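Local coordinates for UBX domain-containing protein 7 (Homo sapiens, PDB 5X3P) that links a subset of neddylated cullin-RING ligases to the segregase VCP/p97 as a ubiquitin-binding adapter, its UBX domain mediating the interaction with p97, at residues T50-R55 with A69-E75. The protein carries 1 engineered substitution. Sequence-based numbering, arbitrary orientation.
Sequences TNFPRR and AGLCPQE
Glu75 OE2 takes the backbone N-H of Cys72 with its anti lone pair (N to OE2 2.6 Å, 170° at the hydrogen), and the same oxygen pairs with the Arg55 guanidinium in a salt bridge, although NH2 sits too close to the carboxylate in the model for its exact place to be trusted. Guanidinium and carboxylate planes are 66° apart. The Arg55 guanidinium lies between Leu71 CD2, over the centre of one face (3.6 Å from CZ), and Pro53 CB, offset toward the rim of the opposite face. A bend at chi3 (-64°) folds the arginine back so that NE donates to Thr50 OG1 at 2.9 Å; that hydroxyl in turn donates to Pro53 O, tying the turn together. The turn joins strands 46-50 and 55-56 of this ubiquitin-like UBX domain. Its Phe52-Pro53-Arg54, with a cis peptide before the proline, matches the cis-proline FPR signature with which many UBX domains engage the p97 N domain, probably also here. An alanine in place of Arg55 would probably leave the Glu75 carboxylate without its charged mate and open a gap between Pro53 and Leu71. Pro53 CD packs on Cys72 SG at 3.5 Å. Water 1 sits 2.7 Å from Glu75 OE1 and accepts a longer bond from Phe52 N.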
ATOM      1  N   THR A  50      -2.601  -6.388   0.107  1.00 15.22           N
ATOM      2  CA  THR A  50      -3.839  -5.980  -0.559  1.00 23.05           C
ATOM      3  C   THR A  50      -4.874  -7.058  -0.343  1.00 21.88           C
ATOM      4  O   THR A  50      -4.521  -8.232  -0.227  1.00 19.14           O
ATOM      5  CB  THR A  50      -3.662  -5.732  -2.076  1.00 21.61           C
ATOM      6  OG1 THR A  50      -3.181  -6.933  -2.702  1.00 15.12           O
ATOM      7  CG2 THR A  50      -2.698  -4.570  -2.321  1.00 19.25           C
ATOM      8  N   ASN A  51      -6.148  -6.677  -0.311  1.00 28.73           N
ATOM      9  CA  ASN A  51      -7.205  -7.664  -0.057  1.00 31.39           C
ATOM     10  C   ASN A  51      -7.508  -8.590  -1.244  1.00 27.35           C
ATOM     11  O   ASN A  51      -7.371  -9.811  -1.149  1.00 24.02           O
ATOM     12  CB  ASN A  51      -8.501  -6.991   0.402  1.00 29.72           C
ATOM     13  CG  ASN A  51      -9.509  -7.999   0.949  1.00 29.28           C
ATOM     14  OD1 ASN A  51      -9.130  -8.989   1.575  1.00 28.97           O
ATOM     15  ND2 ASN A  51     -10.788  -7.765   0.688  1.00 34.16           N
ATOM     16  N   PHE A  52      -7.951  -7.995  -2.346  1.00 23.45           N
ATOM     17  CA  PHE A  52      -8.234  -8.737  -3.566  1.00 21.54           C
ATOM     18  C   PHE A  52      -7.869  -7.888  -4.776  1.00 16.05           C
ATOM     19  O   PHE A  52      -8.394  -6.791  -4.929  1.00 23.16           O
ATOM     20  CB  PHE A  52      -9.708  -9.174  -3.653  1.00 18.00           C
ATOM     21  CG  PHE A  52      -9.994 -10.090  -4.830  1.00 25.07           C
ATOM     22  CD1 PHE A  52     -10.238  -9.565  -6.099  1.00 27.46           C
ATOM     23  CD2 PHE A  52      -9.973 -11.469  -4.675  1.00 26.64           C
ATOM     24  CE1 PHE A  52     -10.471 -10.395  -7.184  1.00 24.25           C
ATOM     25  CE2 PHE A  52     -10.222 -12.308  -5.752  1.00 26.11           C
ATOM     26  CZ  PHE A  52     -10.459 -11.766  -7.014  1.00 26.30           C
ATOM     27  N   PRO A  53      -6.957  -8.381  -5.636  1.00 25.45           N
ATOM     28  CA  PRO A  53      -6.155  -9.607  -5.462  1.00 21.72           C
ATOM     29  C   PRO A  53      -5.271  -9.557  -4.211  1.00 21.95           C
ATOM     30  O   PRO A  53      -4.947  -8.467  -3.706  1.00 19.64           O
ATOM     31  CB  PRO A  53      -5.286  -9.663  -6.731  1.00 26.32           C
ATOM     32  CG  PRO A  53      -5.493  -8.329  -7.440  1.00 25.77           C
ATOM     33  CD  PRO A  53      -6.777  -7.765  -6.963  1.00 25.62           C
ATOM     34  N   ARG A  54      -4.942 -10.729  -3.681  1.00 18.88           N
ATOM     35  CA  ARG A  54      -4.136 -10.806  -2.476  1.00 22.74           C
ATOM     36  C   ARG A  54      -2.660 -10.726  -2.852  1.00 22.07           C
ATOM     37  O   ARG A  54      -2.166 -11.513  -3.656  1.00 21.27           O
ATOM     38  CB  ARG A  54      -4.415 -12.098  -1.713  1.00 26.31           C
ATOM     39  CG  ARG A  54      -3.577 -12.249  -0.451  1.00 37.52           C
ATOM     40  CD  ARG A  54      -3.948 -13.509   0.313  1.00 50.96           C
ATOM     41  NE  ARG A  54      -2.990 -13.823   1.380  1.00 63.24           N
ATOM     42  CZ  ARG A  54      -3.074 -13.366   2.627  1.00 67.08           C
ATOM     43  NH1 ARG A  54      -4.069 -12.556   2.974  1.00 66.15           N
ATOM     44  NH2 ARG A  54      -2.159 -13.712   3.528  1.00 68.18           N
ATOM     45  N   ARG A  55      -1.958  -9.770  -2.263  1.00 18.69           N
ATOM     46  CA  ARG A  55      -0.562  -9.548  -2.593  1.00 17.53           C
ATOM     47  C   ARG A  55       0.154  -9.149  -1.320  1.00 20.26           C
ATOM     48  O   ARG A  55      -0.373  -8.367  -0.535  1.00 21.45           O
ATOM     49  CB  ARG A  55      -0.446  -8.419  -3.625  1.00 15.12           C
ATOM     50  CG  ARG A  55      -0.810  -8.804  -5.066  1.00 20.54           C
ATOM     51  CD  ARG A  55      -0.918  -7.557  -5.930  1.00 17.92           C
ATOM     52  NE  ARG A  55      -2.025  -6.808  -5.396  1.00 32.22           N
ATOM     53  CZ  ARG A  55      -3.026  -6.295  -6.083  1.00 26.48           C
ATOM     54  NH1 ARG A  55      -3.084  -6.354  -7.407  1.00 25.46           N
ATOM     55  NH2 ARG A  55      -3.966  -5.695  -5.401  1.00 29.73           N
ATOM     56  N   ALA A  69       3.606  -3.072 -10.303  1.00 19.96           N
ATOM     57  CA  ALA A  69       3.215  -3.991  -9.222  1.00 16.82           C
ATOM     58  C   ALA A  69       1.935  -4.751  -9.574  1.00 22.59           C
ATOM     59  O   ALA A  69       1.596  -5.757  -8.940  1.00 25.56           O
ATOM     60  CB  ALA A  69       3.053  -3.233  -7.918  1.00 13.45           C
ATOM     61  N   GLY A  70       1.223  -4.272 -10.593  1.00 22.05           N
ATOM     62  CA  GLY A  70      -0.016  -4.905 -11.016  1.00 18.28           C
ATOM     63  C   GLY A  70      -1.233  -4.559 -10.177  1.00 19.65           C
ATOM     64  O   GLY A  70      -2.216  -5.310 -10.168  1.00 16.70           O
ATOM     65  N   LEU A  71      -1.191  -3.426  -9.476  1.00 17.89           N
ATOM     66  CA  LEU A  71      -2.335  -3.006  -8.656  1.00 15.92           C
ATOM     67  C   LEU A  71      -3.533  -2.701  -9.547  1.00 17.01           C
ATOM     68  O   LEU A  71      -3.366  -2.312 -10.715  1.00 13.44           O
ATOM     69  CB  LEU A  71      -2.000  -1.770  -7.822  1.00 17.48           C
ATOM     70  CG  LEU A  71      -0.944  -1.952  -6.732  1.00 23.20           C
ATOM     71  CD1 LEU A  71      -1.164  -0.902  -5.651  1.00 29.14           C
ATOM     72  CD2 LEU A  71      -0.971  -3.364  -6.145  1.00 21.92           C
ATOM     73  N   CYS A  72      -4.734  -2.894  -8.999  1.00 13.98           N
ATOM     74  CA  CYS A  72      -5.978  -2.591  -9.712  1.00 14.45           C
ATOM     75  C   CYS A  72      -6.324  -1.114  -9.546  1.00 14.77           C
ATOM     76  O   CYS A  72      -5.663  -0.414  -8.763  1.00 12.60           O
ATOM     77  CB  CYS A  72      -7.103  -3.471  -9.173  1.00 15.58           C
ATOM     78  SG  CYS A  72      -6.769  -5.241  -9.392  1.00 19.19           S
ATOM     79  N   PRO A  73      -7.336  -0.618 -10.289  1.00 13.45           N
ATOM     80  CA  PRO A  73      -7.686   0.805 -10.143  1.00 11.63           C
ATOM     81  C   PRO A  73      -8.098   1.163  -8.720  1.00 14.59           C
ATOM     82  O   PRO A  73      -7.907   2.297  -8.280  1.00 16.86           O
ATOM     83  CB  PRO A  73      -8.890   0.958 -11.072  1.00 14.50           C
ATOM     84  CG  PRO A  73      -8.589  -0.014 -12.190  1.00 18.03           C
ATOM     85  CD  PRO A  73      -8.034  -1.230 -11.447  1.00 14.80           C
ATOM     86  N   GLN A  74      -8.661   0.200  -8.001  1.00 14.06           N
ATOM     87  CA  GLN A  74      -9.023   0.416  -6.612  1.00 14.52           C
ATOM     88  C   GLN A  74      -8.509  -0.753  -5.793  1.00 17.26           C
ATOM     89  O   GLN A  74      -8.642  -1.906  -6.220  1.00 12.28           O
ATOM     90  CB  GLN A  74     -10.544   0.516  -6.506  1.00 11.64           C
ATOM     91  CG  GLN A  74     -11.139   1.609  -7.410  1.00 11.39           C
ATOM     92  CD  GLN A  74     -12.623   1.764  -7.192  1.00 17.08           C
ATOM     93  OE1 GLN A  74     -13.326   0.783  -6.898  1.00 14.85           O
ATOM     94  NE2 GLN A  74     -13.109   2.998  -7.284  1.00 13.43           N
ATOM     95  N   GLU A  75      -7.923  -0.455  -4.631  1.00 12.28           N
ATOM     96  CA  GLU A  75      -7.362  -1.485  -3.761  1.00 12.54           C
ATOM     97  C   GLU A  75      -7.664  -1.196  -2.320  1.00 14.22           C
ATOM     98  O   GLU A  75      -7.739  -0.031  -1.913  1.00 14.89           O
ATOM     99  CB  GLU A  75      -5.839  -1.542  -3.914  1.00 12.33           C
ATOM    100  CG  GLU A  75      -5.369  -1.929  -5.289  1.00 15.16           C
ATOM    101  CD  GLU A  75      -5.420  -3.435  -5.494  1.00 22.79           C
ATOM    102  OE1 GLU A  75      -5.706  -4.166  -4.518  1.00 21.85           O
ATOM    103  OE2 GLU A  75      -5.140  -3.920  -6.620  1.00 14.18           O
TER
HETATM  104  O   HOH W   1      -7.577  -4.771  -2.660  1.00 16.57           O